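Calcium uptake protein 2, mitochondrial (Homo sapiens, PDB 6LB7) binds calcium through an EF hand and, as a partner of MICU1, is thought to regulate calcium entry through the mitochondrial calcium uniporter. Local coordinates at residues S18-H22 with S47-K53; G80-E86 with N155-Q159. All coordinates share one frame; numbering follows the deposited sequence.

Interaction 1: S18-H22 with S47-K53; sequences SSLEH and SVKKLTK
Residues 18-22 and 47-53 run the same way, 35° apart end to end, and pair as parallel strands at one edge of a small mixed sheet, with strand 20-22 lying between 49-50 and antiparallel strand 25-27. The backbone bonds step from one strand to the other: Lys49 N donates to Ser19 O (3.0 Å), Glu21 N to Lys49 O (3.2 Å) and Leu51 N to Glu21 O (2.8 Å). Leu20 and Lys49 share one face of the sheet, Glu21 and Lys50 the other.

On the first face a methyl of Leu20, CD1, meets CD1 of Leu51 at 3.8 Å, a small apolar contact that suits leucine beside helix 53-60, where Leu51 also touches Ile56. On the other face Glu21 and Lys50 lie side by side and point the same way, which brings the ammonium of the exposed Lys50 alongside the Glu21 carboxylate. The Glu21 chain leaves with CG anti to the backbone N and then turns about the CB-CG bond (chi2 -88°). Its OE1 takes Lys50 NZ at 3.1 Å in a salt bridge, the ammonium coming from above the carboxylate plane, while OE2 is held by Gly24 N.

His22 continues the pairing with its ring, for which a flat ring with nitrogens at two places on its rim is well suited. ND1 donates to Leu51 O at 2.7 Å, almost straight (173°) and in the ring plane, though it meets that oxygen from above the carbonyl plane. With ND1 a donor, NE2 is left as an acceptor, consistent with a neutral ring; Lys53, its chain crossing His22 at about a right angle, brings NZ to NE2 in the ring plane, 2.7 Å away.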
ATOM      1  N   SER B  18      23.190  -3.999  21.470  1.00 21.22           N
ATOM      2  CA  SER B  18      23.344  -2.920  22.443  1.00 28.11           C
ATOM      3  C   SER B  18      24.609  -3.102  23.278  1.00 29.43           C
ATOM      4  O   SER B  18      24.865  -4.180  23.819  1.00 29.87           O
ATOM      5  CB  SER B  18      22.121  -2.859  23.356  1.00 30.97           C
ATOM      6  OG  SER B  18      20.954  -2.572  22.605  1.00 34.91           O
ATOM      7  N   SER B  19      25.400  -2.042  23.391  1.00 28.86           N
ATOM      8  CA  SER B  19      26.592  -2.058  24.221  1.00 32.15           C
ATOM      9  C   SER B  19      26.411  -1.305  25.533  1.00 32.43           C
ATOM     10  O   SER B  19      27.369  -1.195  26.308  1.00 32.72           O
ATOM     11  CB  SER B  19      27.786  -1.485  23.445  1.00 28.26           C
ATOM     12  OG  SER B  19      27.630  -0.102  23.176  1.00 31.48           O
ATOM     13  N   LEU B  20      25.209  -0.805  25.816  1.00 29.56           N
ATOM     14  CA  LEU B  20      24.958   0.040  26.973  1.00 30.85           C
ATOM     15  C   LEU B  20      23.728  -0.450  27.730  1.00 31.05           C
ATOM     16  O   LEU B  20      22.807  -1.037  27.148  1.00 29.85           O
ATOM     17  CB  LEU B  20      24.759   1.507  26.551  1.00 34.87           C
ATOM     18  CG  LEU B  20      25.959   2.199  25.894  1.00 31.68           C
ATOM     19  CD1 LEU B  20      25.630   3.661  25.630  1.00 33.29           C
ATOM     20  CD2 LEU B  20      27.190   2.086  26.771  1.00 35.20           C
ATOM     21  N   GLU B  21      23.722  -0.201  29.039  1.00 26.08           N
ATOM     22  CA  GLU B  21      22.614  -0.566  29.915  1.00 33.70           C
ATOM     23  C   GLU B  21      22.416   0.532  30.952  1.00 28.15           C
ATOM     24  O   GLU B  21      23.381   1.132  31.420  1.00 31.80           O
ATOM     25  CB  GLU B  21      22.865  -1.922  30.600  1.00 40.62           C
ATOM     26  CG  GLU B  21      21.699  -2.463  31.442  1.00 49.22           C
ATOM     27  CD  GLU B  21      21.725  -1.978  32.890  1.00 61.28           C
ATOM     28  OE1 GLU B  21      22.816  -1.613  33.376  1.00 62.86           O
ATOM     29  OE2 GLU B  21      20.656  -1.958  33.539  1.00 64.54           O
ATOM     30  N   HIS B  22      21.160   0.799  31.296  1.00 29.60           N
ATOM     31  CA  HIS B  22      20.851   1.743  32.364  1.00 32.56           C
ATOM     32  C   HIS B  22      19.487   1.384  32.929  1.00 35.39           C
ATOM     33  O   HIS B  22      18.501   1.356  32.185  1.00 34.04           O
ATOM     34  CB  HIS B  22      20.870   3.175  31.842  1.00 35.51           C
ATOM     35  CG  HIS B  22      20.478   4.200  32.858  1.00 35.84           C
ATOM     36  ND1 HIS B  22      21.308   4.585  33.888  1.00 43.01           N
ATOM     37  CD2 HIS B  22      19.345   4.929  32.993  1.00 36.10           C
ATOM     38  CE1 HIS B  22      20.701   5.507  34.615  1.00 44.55           C
ATOM     39  NE2 HIS B  22      19.510   5.738  34.090  1.00 38.71           N
ATOM     40  N   SER B  47      30.671  -6.107  24.849  1.00 88.16           N
ATOM     41  CA  SER B  47      30.714  -5.857  26.314  1.00 81.11           C
ATOM     42  C   SER B  47      29.633  -4.818  26.644  1.00 67.58           C
ATOM     43  O   SER B  47      29.535  -3.836  25.898  1.00 66.27           O
ATOM     44  CB  SER B  47      32.081  -5.362  26.721  1.00 82.44           C
ATOM     45  OG  SER B  47      33.103  -6.334  26.523  1.00 82.91           O
ATOM     46  N   VAL B  48      28.852  -5.043  27.701  1.00 71.10           N
ATOM     47  CA  VAL B  48      27.762  -4.089  28.058  1.00 54.41           C
ATOM     48  C   VAL B  48      28.187  -3.221  29.250  1.00 48.18           C
ATOM     49  O   VAL B  48      28.293  -3.744  30.352  1.00 50.10           O
ATOM     50  CB  VAL B  48      26.441  -4.830  28.313  1.00 46.50           C
ATOM     51  CG1 VAL B  48      25.371  -3.891  28.818  1.00 40.32           C
ATOM     52  CG2 VAL B  48      25.958  -5.586  27.090  1.00 42.62           C
ATOM     53  N   LYS B  49      28.457  -1.944  29.010  1.00 42.27           N
ATOM     54  CA  LYS B  49      28.841  -1.040  30.079  1.00 45.51           C
ATOM     55  C   LYS B  49      27.592  -0.480  30.745  1.00 51.46           C
ATOM     56  O   LYS B  49      26.697   0.032  30.064  1.00 50.30           O
ATOM     57  CB  LYS B  49      29.718   0.091  29.541  1.00 52.02           C
ATOM     58  CG  LYS B  49      31.039  -0.384  28.925  1.00 59.22           C
ATOM     59  CD  LYS B  49      31.774  -1.379  29.823  1.00 61.80           C
ATOM     60  CE  LYS B  49      32.261  -0.731  31.123  1.00 64.86           C
ATOM     61  NZ  LYS B  49      32.429  -1.739  32.211  1.00 62.32           N
ATOM     62  N   LYS B  50      27.521  -0.608  32.070  1.00 46.17           N
ATOM     63  CA  LYS B  50      26.456   0.029  32.832  1.00 47.86           C
ATOM     64  C   LYS B  50      26.670   1.532  32.850  1.00 49.86           C
ATOM     65  O   LYS B  50      27.799   2.009  32.975  1.00 59.05           O
ATOM     66  CB  LYS B  50      26.416  -0.497  34.264  1.00 53.67           C
ATOM     67  CG  LYS B  50      25.824  -1.880  34.430  1.00 58.40           C
ATOM     68  CD  LYS B  50      25.812  -2.275  35.904  1.00 62.75           C
ATOM     69  CE  LYS B  50      24.980  -3.523  36.145  1.00 61.96           C
ATOM     70  NZ  LYS B  50      23.536  -3.298  35.839  1.00 59.38           N
ATOM     71  N   LEU B  51      25.581   2.281  32.725  1.00 45.08           N
ATOM     72  CA  LEU B  51      25.633   3.733  32.727  1.00 41.95           C
ATOM     73  C   LEU B  51      24.972   4.262  33.989  1.00 38.98           C
ATOM     74  O   LEU B  51      23.879   3.813  34.360  1.00 34.19           O
ATOM     75  CB  LEU B  51      24.942   4.314  31.493  1.00 45.38           C
ATOM     76  CG  LEU B  51      25.656   4.116  30.159  1.00 52.69           C
ATOM     77  CD1 LEU B  51      25.122   5.097  29.112  1.00 50.06           C
ATOM     78  CD2 LEU B  51      27.166   4.252  30.335  1.00 57.70           C
ATOM     79  N   THR B  52      25.636   5.206  34.644  1.00 37.56           N
ATOM     80  CA  THR B  52      24.967   6.040  35.625  1.00 45.31           C
ATOM     81  C   THR B  52      24.248   7.172  34.914  1.00 41.44           C
ATOM     82  O   THR B  52      24.445   7.420  33.721  1.00 34.27           O
ATOM     83  CB  THR B  52      25.946   6.639  36.643  1.00 41.86           C
ATOM     84  OG1 THR B  52      26.908   7.457  35.956  1.00 36.95           O
ATOM     85  CG2 THR B  52      26.643   5.560  37.447  1.00 38.02           C
ATOM     86  N   LYS B  53      23.432   7.897  35.681  1.00 40.22           N
ATOM     87  CA  LYS B  53      22.923   9.104  35.052  1.00 45.27           C
ATOM     88  C   LYS B  53      24.047  10.078  34.734  1.00 43.30           C
ATOM     89  O   LYS B  53      23.883  10.902  33.837  1.00 47.67           O
ATOM     90  CB  LYS B  53      21.883   9.792  35.935  1.00 49.86           C
ATOM     91  CG  LYS B  53      20.718   8.966  36.263  1.00 53.48           C
ATOM     92  CD  LYS B  53      19.629   9.085  35.310  1.00 55.93           C
ATOM     93  CE  LYS B  53      18.450   8.633  35.875  1.00 59.79           C
ATOM     94  NZ  LYS B  53      17.858   7.594  35.190  1.00 63.90           N
TER

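Interaction 2: G80-E86 with N155-Q159; sequences GLISYTE and NTTLQ
Two helix N termini meet here, with the N-cap residue of one, Thr156 before helix 157-163, placed against Glu86 in the first turn of the other, helix 84-94. The two side chains approach from opposite directions. Thr156 OG1 donates to Glu86 OE2; the modelled separation of 2.5 Å is very short, so its exact length is doubtful. The threonine hydroxyl sits between backbone N and carbonyl carbon (chi1 67°), which turns it back over its own helix to accept from Gln159 N at 3.3 Å. Gln159 NE2 adds a further bond to the same oxygen and also reaches Ile154 O.

Glu86 has its own capping role: its OE1 accepts from Ser83 N at 3.1 Å, from 39° above the carboxylate plane, and Ser83 OG accepts from Glu86 N at 3.2 Å, which completes a capping box. The sequence Gly80-x-Ile82-x-x-x-Glu86 recalls the second half of an EF-hand loop, so this part is probably a divergent EF hand. Here the carboxylate, in the position usually given to the last calcium ligand, is engaged by a threonine, a backbone N-H and a water.

The water donates to Glu86 OE1 and Leu81 O and accepts from Leu158 N at 2.8 Å, joining both segments through a backbone N-H at the start of the second helix. Leu81 is gripped from both ends of its backbone by Thr157: Leu81 N donates to Thr157 OG1 (2.8 Å), and Thr157 N to Leu81 O (3.0 Å), in the carbonyl plane. Gly80, with no side chain, lets its CA lie 3.2 Å from Thr157 OG1.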
ATOM      1  N   GLY B  80      27.050   8.304  21.934  1.00 19.48           N
ATOM      2  CA  GLY B  80      25.631   8.579  21.824  1.00 21.49           C
ATOM      3  C   GLY B  80      24.810   7.456  22.397  1.00 20.13           C
ATOM      4  O   GLY B  80      25.324   6.438  22.870  1.00 24.26           O
ATOM      5  N   LEU B  81      23.504   7.640  22.308  1.00 17.78           N
ATOM      6  CA  LEU B  81      22.626   6.663  22.911  1.00 26.53           C
ATOM      7  C   LEU B  81      21.327   6.676  22.128  1.00 21.70           C
ATOM      8  O   LEU B  81      20.777   7.748  21.851  1.00 16.26           O
ATOM      9  CB  LEU B  81      22.444   7.005  24.399  1.00 40.15           C
ATOM     10  CG  LEU B  81      21.832   6.039  25.359  1.00 51.42           C
ATOM     11  CD1 LEU B  81      21.773   6.599  26.666  1.00 50.93           C
ATOM     12  CD2 LEU B  81      20.493   5.824  24.933  1.00 62.16           C
ATOM     13  N   ILE B  82      20.863   5.460  21.839  1.00 16.62           N
ATOM     14  CA  ILE B  82      19.695   5.223  21.002  1.00 14.73           C
ATOM     15  C   ILE B  82      18.851   4.163  21.690  1.00 22.25           C
ATOM     16  O   ILE B  82      19.342   3.063  21.979  1.00 19.47           O
ATOM     17  CB  ILE B  82      20.079   4.767  19.584  1.00 17.34           C
ATOM     18  CG1 ILE B  82      20.939   5.819  18.867  1.00 13.33           C
ATOM     19  CG2 ILE B  82      18.824   4.414  18.784  1.00 13.86           C
ATOM     20  CD1 ILE B  82      21.537   5.316  17.531  1.00 12.50           C
ATOM     21  N   SER B  83      17.594   4.492  21.967  1.00 15.17           N
ATOM     22  CA  SER B  83      16.719   3.578  22.688  1.00 18.79           C
ATOM     23  C   SER B  83      16.097   2.580  21.721  1.00 19.59           C
ATOM     24  O   SER B  83      16.157   2.746  20.498  1.00 19.70           O
ATOM     25  CB  SER B  83      15.613   4.349  23.408  1.00 19.90           C
ATOM     26  OG  SER B  83      14.693   4.865  22.454  1.00 12.72           O
ATOM     27  N   TYR B  84      15.466   1.544  22.289  1.00 20.10           N
ATOM     28  CA  TYR B  84      14.792   0.533  21.470  1.00 21.66           C
ATOM     29  C   TYR B  84      13.724   1.163  20.580  1.00 17.52           C
ATOM     30  O   TYR B  84      13.608   0.832  19.393  1.00 14.40           O
ATOM     31  CB  TYR B  84      14.169  -0.549  22.365  1.00 15.93           C
ATOM     32  CG  TYR B  84      13.423  -1.591  21.574  1.00 15.00           C
ATOM     33  CD1 TYR B  84      14.086  -2.358  20.627  1.00 17.58           C
ATOM     34  CD2 TYR B  84      12.060  -1.799  21.749  1.00 24.59           C
ATOM     35  CE1 TYR B  84      13.430  -3.311  19.881  1.00 21.57           C
ATOM     36  CE2 TYR B  84      11.385  -2.765  20.996  1.00 25.71           C
ATOM     37  CZ  TYR B  84      12.085  -3.517  20.065  1.00 27.76           C
ATOM     38  OH  TYR B  84      11.465  -4.483  19.293  1.00 29.41           O
ATOM     39  N   THR B  85      12.924   2.065  21.150  1.00 15.19           N
ATOM     40  CA  THR B  85      11.924   2.819  20.395  1.00 18.46           C
ATOM     41  C   THR B  85      12.551   3.528  19.201  1.00 13.42           C
ATOM     42  O   THR B  85      12.050   3.462  18.067  1.00 18.98           O
ATOM     43  CB  THR B  85      11.264   3.851  21.320  1.00 18.63           C
ATOM     44  OG1 THR B  85      10.497   3.179  22.335  1.00 20.63           O
ATOM     45  CG2 THR B  85      10.371   4.794  20.537  1.00 18.97           C
ATOM     46  N   GLU B  86      13.660   4.216  19.446  1.00 15.12           N
ATOM     47  CA  GLU B  86      14.303   4.989  18.392  1.00 15.84           C
ATOM     48  C   GLU B  86      14.940   4.078  17.340  1.00 12.71           C
ATOM     49  O   GLU B  86      14.904   4.389  16.145  1.00 14.81           O
ATOM     50  CB  GLU B  86      15.325   5.923  19.034  1.00 13.85           C
ATOM     51  CG  GLU B  86      14.661   6.898  20.003  1.00 21.17           C
ATOM     52  CD  GLU B  86      15.668   7.743  20.765  1.00 28.40           C
ATOM     53  OE1 GLU B  86      16.831   7.300  20.911  1.00 19.80           O
ATOM     54  OE2 GLU B  86      15.289   8.847  21.225  1.00 28.20           O
ATOM     55  N   ASN B 155      17.090  10.565  28.278  1.00 53.85           N
ATOM     56  CA  ASN B 155      17.482  11.494  27.228  1.00 43.59           C
ATOM     57  C   ASN B 155      18.413  10.781  26.245  1.00 31.06           C
ATOM     58  O   ASN B 155      19.203   9.924  26.648  1.00 26.17           O
ATOM     59  CB  ASN B 155      18.166  12.712  27.847  1.00 46.75           C
ATOM     60  CG  ASN B 155      18.111  13.920  26.973  1.00 61.80           C
ATOM     61  OD1 ASN B 155      17.221  14.105  26.222  1.00 56.47           O
ATOM     62  ND2 ASN B 155      19.061  14.763  27.078  1.00 74.34           N
ATOM     63  N   THR B 156      18.300  11.106  24.953  1.00 31.30           N
ATOM     64  CA  THR B 156      18.968  10.332  23.906  1.00 29.16           C
ATOM     65  C   THR B 156      19.532  11.251  22.827  1.00 25.82           C
ATOM     66  O   THR B 156      19.167  12.419  22.725  1.00 28.37           O
ATOM     67  CB  THR B 156      18.023   9.330  23.218  1.00 23.26           C
ATOM     68  OG1 THR B 156      17.021  10.059  22.490  1.00 19.11           O
ATOM     69  CG2 THR B 156      17.368   8.396  24.236  1.00 26.40           C
ATOM     70  N   THR B 157      20.409  10.680  21.994  1.00 24.35           N
ATOM     71  CA  THR B 157      21.005  11.411  20.874  1.00 21.95           C
ATOM     72  C   THR B 157      19.948  12.044  19.974  1.00 23.70           C
ATOM     73  O   THR B 157      20.037  13.232  19.645  1.00 25.07           O
ATOM     74  CB  THR B 157      21.898  10.480  20.054  1.00 22.00           C
ATOM     75  OG1 THR B 157      22.913   9.925  20.894  1.00 28.54           O
ATOM     76  CG2 THR B 157      22.554  11.239  18.905  1.00 13.82           C
ATOM     77  N   LEU B 158      18.942  11.263  19.546  1.00 20.61           N
ATOM     78  CA  LEU B 158      17.915  11.825  18.663  1.00 22.69           C
ATOM     79  C   LEU B 158      17.109  12.922  19.361  1.00 24.15           C
ATOM     80  O   LEU B 158      16.794  13.958  18.761  1.00 18.63           O
ATOM     81  CB  LEU B 158      16.979  10.725  18.152  1.00 22.90           C
ATOM     82  CG  LEU B 158      17.497   9.749  17.091  1.00 23.91           C
ATOM     83  CD1 LEU B 158      16.346   8.969  16.490  1.00 22.75           C
ATOM     84  CD2 LEU B 158      18.310  10.472  15.984  1.00 26.22           C
ATOM     85  N   GLN B 159      16.740  12.715  20.618  1.00 14.38           N
ATOM     86  CA  GLN B 159      15.967  13.754  21.294  1.00 26.77           C
ATOM     87  C   GLN B 159      16.786  15.038  21.438  1.00 28.72           C
ATOM     88  O   GLN B 159      16.249  16.140  21.300  1.00 26.12           O
ATOM     89  CB  GLN B 159      15.478  13.247  22.648  1.00 19.36           C
ATOM     90  CG  GLN B 159      14.486  12.117  22.535  1.00 25.86           C
ATOM     91  CD  GLN B 159      13.925  11.721  23.871  1.00 35.30           C
ATOM     92  OE1 GLN B 159      12.825  12.130  24.233  1.00 48.34           O
ATOM     93  NE2 GLN B 159      14.681  10.929  24.624  1.00 33.35           N
TER
HETATM   94  O   HOH W   1      18.864   8.476  20.085  1.00 19.63           O

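From the N terminus, helix 11-17 runs into strand 20-22, and interaction 1 closes the loop containing strand 25-27 and helix 30-38 when 47-53 returns alongside. Helices 53-60 and 72-76 follow before residues 80-86 open interaction 2. This second, longer loop carries the calcium site and an unmodelled part before it closes at 155-159. The two loops are in series, neither nested nor crossed, yet their contacts touch: Leu20 CD1 packs 3.9 Å from Gly80 O. Helix 53-60 borders both, Ile56 meeting His22 and Leu51, and Leu60 meeting Asn155 and Thr157. Tyr27 touches His22 and Leu81, tying the small sheet to the loop that leads into helix 84-94.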